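Local coordinates for protein alpha-1,3-glucanase (Bacillus circulans, PDB 5ZRU) that hydrolyses alpha-1,3-glucan as the catalytic unit of a GH87 glycosidase, and probably takes part in carbohydrate binding within the larger secreted enzyme, at residues Asn185-Thr190 and Lys218-Pro223; Leu350-Asn355 and Asn373-Leu378; Leu96-Asn101 and Asp152-Gln157; Ser368-Asn373 and Asn399-Asn404. All coordinates share one frame; numbering follows the deposited sequence.

In the fold
Interaction 3 comes first along the chain, then interaction 1; interactions 2 and 4 come last and interlock, their segments alternating. Interaction 3 belongs to a five-stranded antiparallel sheet of the N-terminal D1 region, while interactions 2 and 4 lie in the parallel beta-helix of D2. Interaction 1 is the parallel strand pair at the start of that solenoid, centred about 31 Å from interactions 2 and 4. These two, centred about 9 Å apart, share Asn373 and are joined by a probable hydrogen bond from Asn404 ND2 to Asp375 O. The chain through 368-378 carries the strand pairing of interaction 4 into the calcium site of interaction 2; interaction 3 is centred about 26 Å from interaction 4.

Interaction 1: residues Asn185-Thr190 and Lys218-Pro223; sequences NSVSVT and KILYIP. With SO4 (sulfate ion), chain E.
A beta-alpha-beta unit at the start of the parallel beta-helix brings Val187 and Ser188 beside Leu220 and Tyr221, with helix 203-216 linking the two strands along the chain. Three backbone bonds fix the parallel register: Val187 N to Ile219 O, Tyr221 N to Val187 O (2.8 Å, 177° at the hydrogen) and Val189 N to Tyr221 O. On the face of Val187 and Leu220, CD1 of Leu220 meets CG1 of Val189 at 3.8 Å, the two side chains crossing at about a right angle; Ala209 and Val210 of the helix pack against Leu220. Lys218 lays its extended chain across Asn185, placing CG 3.2 Å from Asn185 O, and its NZ donates to a water that in turn donates to Ser186 O. The other end binds a sulfate, probably from the crystallisation liquor and also held by Arg182. Ser188 holds OG anti to its own nitrogen (chi1 171°), where it accepts from Thr190 N in an ST turn and donates to sulfate O2 at 2.7 Å. That same sulfate oxygen lies in the plane of the Tyr221 ring, at its edge, 3.4 Å from Tyr221 CD2.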
loop_
_atom_site.group_PDB
_atom_site.type_symbol
_atom_site.label_atom_id
_atom_site.label_comp_id
_atom_site.label_asym_id
_atom_site.label_seq_id
_atom_site.Cartn_x
_atom_site.Cartn_y
_atom_site.Cartn_z
ATOM N N ASN A 185 -18.489 4.666 29.966
ATOM C CA ASN A 185 -19.268 5.846 29.584
ATOM C C ASN A 185 -19.088 6.183 28.103
ATOM O O ASN A 185 -18.867 7.331 27.716
ATOM C CB ASN A 185 -18.909 7.045 30.465
ATOM C CG ASN A 185 -20.087 7.985 30.683
ATOM O OD1 ASN A 185 -21.243 7.555 30.720
ATOM N ND2 ASN A 185 -19.796 9.273 30.832
ATOM N N SER A 186 -19.156 5.152 27.269
ATOM C CA SER A 186 -19.160 5.305 25.824
ATOM C C SER A 186 -20.566 5.044 25.304
ATOM O O SER A 186 -21.458 4.623 26.041
ATOM C CB SER A 186 -18.162 4.340 25.174
ATOM O OG SER A 186 -18.501 2.989 25.477
ATOM N N VAL A 187 -20.760 5.298 24.020
ATOM C CA VAL A 187 -21.961 4.866 23.321
ATOM C C VAL A 187 -21.512 3.830 22.310
ATOM O O VAL A 187 -20.403 3.909 21.777
ATOM C CB VAL A 187 -22.721 6.016 22.626
ATOM C CG1 VAL A 187 -23.183 7.065 23.643
ATOM C CG2 VAL A 187 -21.869 6.658 21.555
ATOM N N SER A 188 -22.359 2.840 22.071
ATOM C CA SER A 188 -22.065 1.783 21.112
ATOM C C SER A 188 -23.051 1.859 19.959
ATOM O O SER A 188 -24.200 2.271 20.136
ATOM C CB SER A 188 -22.138 0.399 21.767
ATOM O OG SER A 188 -22.054 -0.642 20.796
ATOM N N VAL A 189 -22.597 1.464 18.767
ATOM C CA VAL A 189 -23.516 1.431 17.632
ATOM C C VAL A 189 -24.675 0.480 17.899
ATOM O O VAL A 189 -25.777 0.672 17.370
ATOM C CB VAL A 189 -22.775 1.048 16.339
ATOM C CG1 VAL A 189 -21.783 2.150 15.947
ATOM C CG2 VAL A 189 -22.088 -0.311 16.504
ATOM N N THR A 190 -24.463 -0.551 18.717
ATOM C CA THR A 190 -25.563 -1.465 19.008
ATOM C C THR A 190 -26.589 -0.846 19.954
ATOM O O THR A 190 -27.721 -1.342 20.022
ATOM C CB THR A 190 -25.038 -2.784 19.584
ATOM O OG1 THR A 190 -24.320 -2.534 20.799
ATOM C CG2 THR A 190 -24.112 -3.477 18.589
ATOM N N LYS A 218 -19.075 11.440 24.329
ATOM C CA LYS A 218 -18.647 10.088 24.661
ATOM C C LYS A 218 -17.917 9.438 23.489
ATOM O O LYS A 218 -18.119 9.794 22.325
ATOM C CB LYS A 218 -19.847 9.224 25.064
ATOM C CG LYS A 218 -20.508 9.661 26.365
ATOM C CD LYS A 218 -21.705 8.783 26.691
ATOM C CE LYS A 218 -22.309 9.162 28.040
ATOM N NZ LYS A 218 -23.512 8.334 28.348
ATOM N N ILE A 219 -17.056 8.469 23.821
ATOM C CA ILE A 219 -16.445 7.617 22.802
ATOM C C ILE A 219 -17.528 6.846 22.061
ATOM O O ILE A 219 -18.501 6.375 22.663
ATOM C CB ILE A 219 -15.443 6.651 23.457
ATOM C CG1 ILE A 219 -14.214 7.394 23.970
ATOM C CG2 ILE A 219 -15.033 5.515 22.510
ATOM C CD1 ILE A 219 -13.390 6.550 24.917
ATOM N N LEU A 220 -17.353 6.686 20.745
ATOM C CA LEU A 220 -18.199 5.799 19.947
ATOM C C LEU A 220 -17.489 4.457 19.809
ATOM O O LEU A 220 -16.440 4.366 19.170
ATOM C CB LEU A 220 -18.503 6.399 18.572
ATOM C CG LEU A 220 -19.275 5.497 17.595
ATOM C CD1 LEU A 220 -20.520 4.933 18.253
ATOM C CD2 LEU A 220 -19.638 6.257 16.306
ATOM N N TYR A 221 -18.072 3.415 20.392
ATOM C CA TYR A 221 -17.528 2.065 20.353
ATOM C C TYR A 221 -18.265 1.232 19.312
ATOM O O TYR A 221 -19.493 1.302 19.198
ATOM C CB TYR A 221 -17.659 1.414 21.736
ATOM C CG TYR A 221 -17.155 -0.017 21.857
ATOM C CD1 TYR A 221 -15.801 -0.309 21.739
ATOM C CD2 TYR A 221 -18.032 -1.063 22.151
ATOM C CE1 TYR A 221 -15.337 -1.608 21.883
ATOM C CE2 TYR A 221 -17.574 -2.371 22.301
ATOM C CZ TYR A 221 -16.220 -2.626 22.166
ATOM O OH TYR A 221 -15.751 -3.892 22.323
ATOM N N ILE A 222 -17.512 0.451 18.546
ATOM C CA ILE A 222 -18.076 -0.529 17.628
ATOM C C ILE A 222 -17.656 -1.907 18.134
ATOM O O ILE A 222 -16.462 -2.235 18.096
ATOM C CB ILE A 222 -17.609 -0.304 16.183
ATOM C CG1 ILE A 222 -17.926 1.123 15.737
ATOM C CG2 ILE A 222 -18.304 -1.301 15.234
ATOM C CD1 ILE A 222 -17.265 1.507 14.422
ATOM N N PRO A 223 -18.584 -2.733 18.636
ATOM C CA PRO A 223 -18.178 -4.009 19.246
ATOM C C PRO A 223 -17.712 -5.016 18.214
ATOM O O PRO A 223 -17.726 -4.734 17.011
ATOM C CB PRO A 223 -19.456 -4.488 19.947
ATOM C CG PRO A 223 -20.544 -3.883 19.150
ATOM C CD PRO A 223 -20.034 -2.515 18.737
HETATM S S SO4 E . -21.529 -3.521 23.448
HETATM O O1 SO4 E . -20.328 -4.272 23.841
HETATM O O2 SO4 E . -21.157 -2.388 22.605
HETATM O O3 SO4 E . -22.202 -3.030 24.649
HETATM O O4 SO4 E . -22.426 -4.409 22.695
HETATM O O HOH W 1 -22.973 5.696 28.376
#

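Interaction 2: residues Leu350-Asn355 and Asn373-Leu378; sequences LADGVN and NGDDGL. With CA (calcium ion), chain J.
Successive turns of the parallel beta-helix run alongside each other here, the CA atoms of Ala351 and Gly374 being 4.0 Å apart and Val354 pairing in parallel with Leu378. Gly353 N donates to Asp376 O and Val354 N to Gly377 O (2.9 Å), whereas the bond from Gly374 N to Ala351 O is weak, bent to 127° at the hydrogen. Gly353 CA comes 3.1 Å from Gly377 O, a close backbone approach. Each turn contributes one aspartate to a calcium ion. Asp352 and Asp375 lie side by side, pointing the same way, with carboxylate planes 24° apart. Asp352 binds through both oxygens, OD1 at 2.3 Å and OD2 at 2.7 Å from the calcium, while Asp375 gives OD1 at 2.6 Å; four waters bring the calcium ligands to seven. The metal probably offsets the negative charge gathered by the two carboxylates. Second-shell bonds steady them: Asn355 ND2 reaches Asp352 OD2 from above the carboxylate plane, and Asp376 N uses the anti lone pair of Asp375 OD1. Asp376, salt-bridged to Arg435, joins indirectly, its OD2 accepting from a calcium-bound water at 2.5 Å.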
loop_
_atom_site.group_PDB
_atom_site.type_symbol
_atom_site.label_atom_id
_atom_site.label_comp_id
_atom_site.label_asym_id
_atom_site.label_seq_id
_atom_site.Cartn_x
_atom_site.Cartn_y
_atom_site.Cartn_z
ATOM N N LEU A 350 -7.056 0.058 -5.112
ATOM C CA LEU A 350 -6.974 0.233 -6.562
ATOM C C LEU A 350 -6.039 1.368 -6.967
ATOM O O LEU A 350 -5.630 1.431 -8.132
ATOM C CB LEU A 350 -8.375 0.484 -7.136
ATOM C CG LEU A 350 -9.296 -0.737 -7.067
ATOM C CD1 LEU A 350 -10.755 -0.339 -7.063
ATOM C CD2 LEU A 350 -9.008 -1.700 -8.240
ATOM N N ALA A 351 -5.689 2.252 -6.035
ATOM C CA ALA A 351 -4.759 3.351 -6.293
ATOM C C ALA A 351 -3.903 3.589 -5.047
ATOM O O ALA A 351 -3.458 2.620 -4.434
ATOM C CB ALA A 351 -5.516 4.621 -6.704
ATOM N N ASP A 352 -3.679 4.852 -4.654
ATOM C CA ASP A 352 -2.717 5.157 -3.590
ATOM C C ASP A 352 -3.057 4.444 -2.288
ATOM O O ASP A 352 -4.226 4.319 -1.919
ATOM C CB ASP A 352 -2.678 6.660 -3.278
ATOM C CG ASP A 352 -2.390 7.511 -4.489
ATOM O OD1 ASP A 352 -3.018 7.261 -5.534
ATOM O OD2 ASP A 352 -1.573 8.453 -4.366
ATOM N N GLY A 353 -2.023 4.035 -1.551
ATOM C CA GLY A 353 -2.240 3.648 -0.169
ATOM C C GLY A 353 -2.658 4.834 0.691
ATOM O O GLY A 353 -3.728 4.822 1.305
ATOM N N VAL A 354 -1.825 5.872 0.731
ATOM C CA VAL A 354 -2.114 7.108 1.458
ATOM C C VAL A 354 -1.637 8.266 0.600
ATOM O O VAL A 354 -0.494 8.261 0.129
ATOM C CB VAL A 354 -1.410 7.187 2.830
ATOM C CG1 VAL A 354 -1.723 8.553 3.518
ATOM C CG2 VAL A 354 -1.803 6.027 3.734
ATOM N N ASN A 355 -2.491 9.268 0.411
ATOM C CA ASN A 355 -2.055 10.513 -0.205
ATOM C C ASN A 355 -2.361 11.674 0.732
ATOM O O ASN A 355 -3.518 11.884 1.113
ATOM C CB ASN A 355 -2.715 10.714 -1.572
ATOM C CG ASN A 355 -1.997 11.762 -2.410
ATOM O OD1 ASN A 355 -1.750 12.884 -1.958
ATOM N ND2 ASN A 355 -1.636 11.389 -3.630
ATOM N N ASN A 373 -0.787 -2.017 -3.618
ATOM C CA ASN A 373 -1.647 -0.912 -4.027
ATOM C C ASN A 373 -1.373 -0.501 -5.474
ATOM O O ASN A 373 -0.292 -0.737 -6.023
ATOM C CB ASN A 373 -1.462 0.278 -3.076
ATOM C CG ASN A 373 -1.932 -0.040 -1.668
ATOM O OD1 ASN A 373 -3.116 -0.266 -1.448
ATOM N ND2 ASN A 373 -1.002 -0.072 -0.706
ATOM N N GLY A 374 -2.374 0.136 -6.086
ATOM C CA GLY A 374 -2.363 0.399 -7.516
ATOM C C GLY A 374 -1.963 1.792 -7.947
ATOM O O GLY A 374 -2.309 2.236 -9.050
ATOM N N ASP A 375 -1.228 2.481 -7.081
ATOM C CA ASP A 375 -0.615 3.771 -7.366
ATOM C C ASP A 375 0.416 3.971 -6.257
ATOM O O ASP A 375 0.762 3.010 -5.558
ATOM C CB ASP A 375 -1.695 4.867 -7.465
ATOM C CG ASP A 375 -1.326 5.984 -8.438
ATOM O OD1 ASP A 375 -0.252 6.588 -8.278
ATOM O OD2 ASP A 375 -2.122 6.263 -9.357
ATOM N N ASP A 376 0.911 5.193 -6.077
ATOM C CA ASP A 376 1.947 5.395 -5.062
ATOM C C ASP A 376 1.487 4.863 -3.710
ATOM O O ASP A 376 0.360 5.126 -3.281
ATOM C CB ASP A 376 2.297 6.876 -4.933
ATOM C CG ASP A 376 2.906 7.436 -6.195
ATOM O OD1 ASP A 376 3.987 6.953 -6.596
ATOM O OD2 ASP A 376 2.296 8.350 -6.788
ATOM N N GLY A 377 2.365 4.120 -3.040
ATOM C CA GLY A 377 2.023 3.556 -1.744
ATOM C C GLY A 377 1.743 4.655 -0.739
ATOM O O GLY A 377 0.668 4.714 -0.137
ATOM N N LEU A 378 2.713 5.547 -0.579
ATOM C CA LEU A 378 2.599 6.718 0.282
ATOM C C LEU A 378 3.021 7.928 -0.535
ATOM O O LEU A 378 4.137 7.958 -1.065
ATOM C CB LEU A 378 3.481 6.577 1.529
ATOM C CG LEU A 378 3.307 5.303 2.369
ATOM C CD1 LEU A 378 4.358 5.268 3.468
ATOM C CD2 LEU A 378 1.897 5.213 2.966
HETATM CA CA CA J . -1.666 8.397 -7.076
HETATM O O HOH W 2 -3.844 8.348 -7.786
HETATM O O HOH W 3 -0.006 9.225 -6.171
HETATM O O HOH W 4 -1.129 9.105 -9.045
HETATM O O HOH W 5 -2.888 10.325 -7.175
#

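Interaction 3: residues Leu96-Asn101 and Asp152-Gln157; sequences LDVYVN and DTIRIQ
With CG anti to its carbonyl carbon (chi1 -61°), Asn101 swings its amide toward the start of the partner strand and meets Asp152 and Thr153. The ND2 group donates to Asp152 OD1 at 2.9 Å along an almost straight line (178° at the hydrogen). Asp152 OD1 lies in the plane of the amide, but the donor stands well above the carboxylate plane, so the two flat groups are turned 71° apart. The amide oxygen works as well: Asn101 OD1 accepts from Thr153 N at 3.0 Å, while Asn101 N donates to Thr153 O. Both halves of the side chain are thus used, continuing the strand pairing just beyond Val100. Asp152 has a further partner, its OD2 accepting from Gln149 N.

Hydrogen-bonded pairs (Asp97 with Gln157, Tyr99 with Arg155) alternate with non-hydrogen-bonded ones (Val98 with Ile156, Val100 with Ile154). Tyr99 and Arg155, like Asp97 and Gln157, exchange two bonds, Arg155 N lying 2.8 Å from Tyr99 O. On the face carrying Tyr99, the ring passes obliquely by Gln157, with CE1 4.1 Å from Gln157 CB. Arg155 bends at chi3, and its NH1 donates to Gln157 OE1 in the guanidinium plane; Gln65 and the ring of Tyr63 hold the same arginine from the neighbouring strand. The other face is apolar: CD1 of Leu96 touches CG2 of Ile156 at 3.7 Å, and Val98 puts CG1 on Ile154 and CG2 on Ile156, which pack on Leu171 and Val168 of strand 166-174. Strands 93-100 and 153-157 are neighbours in a five-stranded antiparallel sheet of D1, packed in the manner of a beta-sandwich.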
loop_
_atom_site.group_PDB
_atom_site.type_symbol
_atom_site.label_atom_id
_atom_site.label_comp_id
_atom_site.label_asym_id
_atom_site.label_seq_id
_atom_site.Cartn_x
_atom_site.Cartn_y
_atom_site.Cartn_z
ATOM N N LEU A 96 -10.478 -22.072 -1.007
ATOM C CA LEU A 96 -9.409 -23.020 -0.727
ATOM C C LEU A 96 -9.639 -23.594 0.666
ATOM O O LEU A 96 -10.240 -22.943 1.520
ATOM C CB LEU A 96 -8.017 -22.368 -0.819
ATOM C CG LEU A 96 -7.459 -22.115 -2.225
ATOM C CD1 LEU A 96 -6.180 -21.293 -2.152
ATOM C CD2 LEU A 96 -7.192 -23.428 -2.977
ATOM N N ASP A 97 -9.164 -24.819 0.884
ATOM C CA ASP A 97 -9.338 -25.528 2.143
ATOM C C ASP A 97 -8.088 -25.396 3.005
ATOM O O ASP A 97 -6.967 -25.325 2.499
ATOM C CB ASP A 97 -9.628 -27.015 1.902
ATOM C CG ASP A 97 -11.020 -27.260 1.320
ATOM O OD1 ASP A 97 -11.849 -26.333 1.330
ATOM O OD2 ASP A 97 -11.287 -28.382 0.844
ATOM N N VAL A 98 -8.294 -25.371 4.322
ATOM C CA VAL A 98 -7.221 -25.253 5.303
ATOM C C VAL A 98 -7.236 -26.501 6.174
ATOM O O VAL A 98 -8.286 -26.865 6.716
ATOM C CB VAL A 98 -7.389 -23.992 6.172
ATOM C CG1 VAL A 98 -6.238 -23.862 7.183
ATOM C CG2 VAL A 98 -7.506 -22.747 5.291
ATOM N N TYR A 99 -6.088 -27.163 6.287
ATOM C CA TYR A 99 -5.911 -28.304 7.176
ATOM C C TYR A 99 -4.838 -27.976 8.201
ATOM O O TYR A 99 -3.840 -27.334 7.878
ATOM C CB TYR A 99 -5.503 -29.581 6.410
ATOM C CG TYR A 99 -6.544 -30.084 5.432
ATOM C CD1 TYR A 99 -6.693 -29.494 4.183
ATOM C CD2 TYR A 99 -7.361 -31.157 5.752
ATOM C CE1 TYR A 99 -7.641 -29.954 3.287
ATOM C CE2 TYR A 99 -8.310 -31.628 4.860
ATOM C CZ TYR A 99 -8.442 -31.022 3.630
ATOM O OH TYR A 99 -9.382 -31.480 2.737
ATOM N N VAL A 100 -5.044 -28.418 9.438
ATOM C CA VAL A 100 -4.028 -28.311 10.479
ATOM C C VAL A 100 -3.715 -29.715 10.958
ATOM O O VAL A 100 -4.611 -30.424 11.433
ATOM C CB VAL A 100 -4.483 -27.426 11.644
ATOM C CG1 VAL A 100 -3.369 -27.331 12.678
ATOM C CG2 VAL A 100 -4.857 -26.047 11.133
ATOM N N ASN A 101 -2.452 -30.116 10.823
ATOM C CA ASN A 101 -2.023 -31.459 11.212
ATOM C C ASN A 101 -2.920 -32.520 10.579
ATOM O O ASN A 101 -3.225 -33.550 11.185
ATOM C CB ASN A 101 -1.990 -31.591 12.737
ATOM C CG ASN A 101 -1.021 -30.619 13.375
ATOM O OD1 ASN A 101 0.074 -30.404 12.863
ATOM N ND2 ASN A 101 -1.414 -30.027 14.497
ATOM N N ASP A 152 3.121 -27.457 14.453
ATOM C CA ASP A 152 1.899 -27.666 13.689
ATOM C C ASP A 152 2.192 -27.504 12.205
ATOM O O ASP A 152 3.061 -26.729 11.806
ATOM C CB ASP A 152 0.813 -26.664 14.092
ATOM C CG ASP A 152 0.138 -27.011 15.403
ATOM O OD1 ASP A 152 0.312 -28.150 15.908
ATOM O OD2 ASP A 152 -0.567 -26.129 15.935
ATOM N N THR A 153 1.461 -28.238 11.380
ATOM C CA THR A 153 1.506 -28.027 9.943
ATOM C C THR A 153 0.188 -27.408 9.511
ATOM O O THR A 153 -0.880 -27.894 9.892
ATOM C CB THR A 153 1.756 -29.329 9.185
ATOM O OG1 THR A 153 0.700 -30.252 9.468
ATOM C CG2 THR A 153 3.092 -29.927 9.605
ATOM N N ILE A 154 0.260 -26.320 8.753
ATOM C CA ILE A 154 -0.927 -25.718 8.161
ATOM C C ILE A 154 -0.810 -25.884 6.655
ATOM O O ILE A 154 0.228 -25.557 6.056
ATOM C CB ILE A 154 -1.104 -24.246 8.585
ATOM C CG1 ILE A 154 -2.319 -23.624 7.872
ATOM C CG2 ILE A 154 0.200 -23.473 8.383
ATOM C CD1 ILE A 154 -2.791 -22.274 8.470
ATOM N N ARG A 155 -1.838 -26.476 6.060
ATOM C CA ARG A 155 -1.851 -26.803 4.644
ATOM C C ARG A 155 -2.964 -26.014 3.981
ATOM O O ARG A 155 -4.084 -25.967 4.502
ATOM C CB ARG A 155 -2.064 -28.305 4.414
ATOM C CG ARG A 155 -2.300 -28.663 2.958
ATOM C CD ARG A 155 -2.611 -30.141 2.769
ATOM N NE ARG A 155 -1.509 -30.991 3.191
ATOM C CZ ARG A 155 -1.347 -32.250 2.789
ATOM N NH1 ARG A 155 -2.211 -32.797 1.940
ATOM N NH2 ARG A 155 -0.322 -32.954 3.230
ATOM N N ILE A 156 -2.644 -25.389 2.851
ATOM C CA ILE A 156 -3.624 -24.760 1.972
ATOM C C ILE A 156 -3.795 -25.681 0.771
ATOM O O ILE A 156 -2.828 -25.954 0.056
ATOM C CB ILE A 156 -3.170 -23.364 1.520
ATOM C CG1 ILE A 156 -2.761 -22.484 2.718
ATOM C CG2 ILE A 156 -4.257 -22.704 0.684
ATOM C CD1 ILE A 156 -3.837 -22.321 3.782
ATOM N N GLN A 157 -5.013 -26.155 0.531
ATOM C CA GLN A 157 -5.213 -27.191 -0.473
ATOM C C GLN A 157 -6.415 -26.876 -1.351
ATOM O O GLN A 157 -7.467 -26.452 -0.862
ATOM C CB GLN A 157 -5.383 -28.566 0.201
ATOM C CG GLN A 157 -5.670 -29.713 -0.771
ATOM C CD GLN A 157 -5.535 -31.076 -0.119
ATOM O OE1 GLN A 157 -4.592 -31.325 0.637
ATOM N NE2 GLN A 157 -6.480 -31.964 -0.400
HETATM O O HOH W 6 -2.080 -30.067 7.655
#

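Interaction 4: residues Ser368-Asn373 and Asn399-Asn404; sequences SSIRNN and NTIENN
Ile370 and Ile401 pair on consecutive turns of the parallel beta-helix, whose strands here run 11° apart, and their side chains form the tight apolar part of the contact. They lie side by side, pointing the same way, with Ile370 CB 3.9 Å from Ile401 CG1, and Leu378 packs against both. The backbone is bonded at the same level: Ile370 N donates to Thr400 O at an almost straight 175°, and Ile370 O accepts from Glu402 N. Before the strands, Asn399 turns its OD1 to Ser368 N, which lies on a lone pair in the carbonyl plane. The opposite face, with Ser369, Arg371, Thr400 and Glu402, is polar and hydrated, and Thr400 and Glu402 are partly exposed. A water there accepts from Ser369 OG, also hydrogen-bonded to Arg347 NE, and donates to Thr400 O and to Glu402 OE1 (2.7 Å). Arg371, its CG anti to the backbone nitrogen (chi1 -174°), runs alongside Glu402 and also forms salt bridges with Glu139 and Glu172 of D1, so this face meets the other domain. Its grip on Glu402 is side-on, both nitrogens converging on a single oxygen: NE lies 2.9 Å and NH2 3.0 Å from Glu402 OE1.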
loop_
_atom_site.group_PDB
_atom_site.type_symbol
_atom_site.label_atom_id
_atom_site.label_comp_id
_atom_site.label_asym_id
_atom_site.label_seq_id
_atom_site.Cartn_x
_atom_site.Cartn_y
_atom_site.Cartn_z
ATOM N N SER A 368 3.632 0.983 9.522
ATOM C CA SER A 368 2.474 0.451 8.823
ATOM C C SER A 368 2.904 -0.453 7.675
ATOM O O SER A 368 4.012 -0.349 7.143
ATOM C CB SER A 368 1.583 1.583 8.299
ATOM O OG SER A 368 1.004 2.307 9.382
ATOM N N SER A 369 2.000 -1.360 7.321
ATOM C CA SER A 369 2.179 -2.286 6.213
ATOM C C SER A 369 1.403 -1.726 5.032
ATOM O O SER A 369 0.178 -1.595 5.107
ATOM C CB SER A 369 1.673 -3.682 6.594
ATOM O OG SER A 369 1.507 -4.513 5.446
ATOM N N ILE A 370 2.119 -1.353 3.966
ATOM C CA ILE A 370 1.540 -0.711 2.785
ATOM C C ILE A 370 1.773 -1.681 1.633
ATOM O O ILE A 370 2.895 -1.770 1.134
ATOM C CB ILE A 370 2.189 0.649 2.498
ATOM C CG1 ILE A 370 2.297 1.481 3.793
ATOM C CG2 ILE A 370 1.432 1.391 1.371
ATOM C CD1 ILE A 370 0.957 1.847 4.412
ATOM N N ARG A 371 0.746 -2.424 1.207
ATOM C CA ARG A 371 1.013 -3.580 0.354
ATOM C C ARG A 371 0.045 -3.672 -0.816
ATOM O O ARG A 371 -1.167 -3.545 -0.632
ATOM C CB ARG A 371 0.956 -4.886 1.171
ATOM C CG ARG A 371 1.376 -6.116 0.372
ATOM C CD ARG A 371 1.244 -7.405 1.198
ATOM N NE ARG A 371 2.138 -7.431 2.345
ATOM C CZ ARG A 371 1.931 -8.144 3.453
ATOM N NH1 ARG A 371 0.835 -8.884 3.598
ATOM N NH2 ARG A 371 2.816 -8.090 4.435
ATOM N N ASN A 372 0.585 -3.899 -2.019
ATOM C CA ASN A 372 -0.210 -4.340 -3.173
ATOM C C ASN A 372 -1.211 -3.275 -3.620
ATOM O O ASN A 372 -2.344 -3.589 -3.988
ATOM C CB ASN A 372 -0.929 -5.665 -2.873
ATOM C CG ASN A 372 -1.303 -6.434 -4.134
ATOM O OD1 ASN A 372 -0.499 -6.573 -5.058
ATOM N ND2 ASN A 372 -2.521 -6.960 -4.163
ATOM N N ASN A 373 -0.787 -2.017 -3.618
ATOM C CA ASN A 373 -1.647 -0.912 -4.027
ATOM C C ASN A 373 -1.373 -0.501 -5.474
ATOM O O ASN A 373 -0.292 -0.737 -6.023
ATOM C CB ASN A 373 -1.462 0.278 -3.076
ATOM C CG ASN A 373 -1.932 -0.040 -1.668
ATOM O OD1 ASN A 373 -3.116 -0.266 -1.448
ATOM N ND2 ASN A 373 -1.002 -0.072 -0.706
ATOM N N ASN A 399 7.969 2.105 7.762
ATOM C CA ASN A 399 6.934 1.362 7.059
ATOM C C ASN A 399 7.556 0.256 6.221
ATOM O O ASN A 399 8.708 0.355 5.793
ATOM C CB ASN A 399 6.115 2.282 6.151
ATOM C CG ASN A 399 5.466 3.404 6.918
ATOM O OD1 ASN A 399 4.630 3.162 7.790
ATOM N ND2 ASN A 399 5.870 4.647 6.625
ATOM N N THR A 400 6.784 -0.805 6.009
ATOM C CA THR A 400 7.137 -1.871 5.082
ATOM C C THR A 400 6.180 -1.794 3.903
ATOM O O THR A 400 4.970 -1.983 4.066
ATOM C CB THR A 400 7.074 -3.243 5.750
ATOM O OG1 THR A 400 8.035 -3.292 6.813
ATOM C CG2 THR A 400 7.394 -4.327 4.740
ATOM N N ILE A 401 6.728 -1.509 2.729
ATOM C CA ILE A 401 5.955 -1.152 1.546
ATOM C C ILE A 401 6.281 -2.192 0.485
ATOM O O ILE A 401 7.381 -2.187 -0.081
ATOM C CB ILE A 401 6.279 0.272 1.075
ATOM C CG1 ILE A 401 6.061 1.234 2.251
ATOM C CG2 ILE A 401 5.420 0.655 -0.147
ATOM C CD1 ILE A 401 6.568 2.625 2.020
ATOM N N GLU A 402 5.326 -3.077 0.209
ATOM C CA GLU A 402 5.559 -4.276 -0.585
ATOM C C GLU A 402 4.562 -4.377 -1.731
ATOM O O GLU A 402 3.405 -3.979 -1.601
ATOM C CB GLU A 402 5.434 -5.531 0.286
ATOM C CG GLU A 402 6.482 -5.653 1.400
ATOM C CD GLU A 402 6.052 -6.617 2.489
ATOM O OE1 GLU A 402 4.875 -6.548 2.920
ATOM O OE2 GLU A 402 6.881 -7.451 2.915
ATOM N N ASN A 403 5.029 -4.932 -2.854
ATOM C CA ASN A 403 4.178 -5.406 -3.953
ATOM C C ASN A 403 3.376 -4.292 -4.621
ATOM O O ASN A 403 2.318 -4.551 -5.195
ATOM C CB ASN A 403 3.231 -6.517 -3.496
ATOM C CG ASN A 403 3.966 -7.708 -2.917
ATOM O OD1 ASN A 403 3.851 -7.989 -1.725
ATOM N ND2 ASN A 403 4.728 -8.411 -3.751
ATOM N N ASN A 404 3.867 -3.051 -4.558
ATOM C CA ASN A 404 3.266 -1.971 -5.340
ATOM C C ASN A 404 3.216 -2.398 -6.806
ATOM O O ASN A 404 4.186 -2.951 -7.324
ATOM C CB ASN A 404 4.099 -0.701 -5.205
ATOM C CG ASN A 404 3.272 0.500 -4.869
ATOM O OD1 ASN A 404 2.898 0.680 -3.718
ATOM N ND2 ASN A 404 2.972 1.326 -5.858
HETATM O O HOH W 7 3.573 -4.407 3.878
HETATM O O HOH W 8 1.717 -0.762 -1.787
#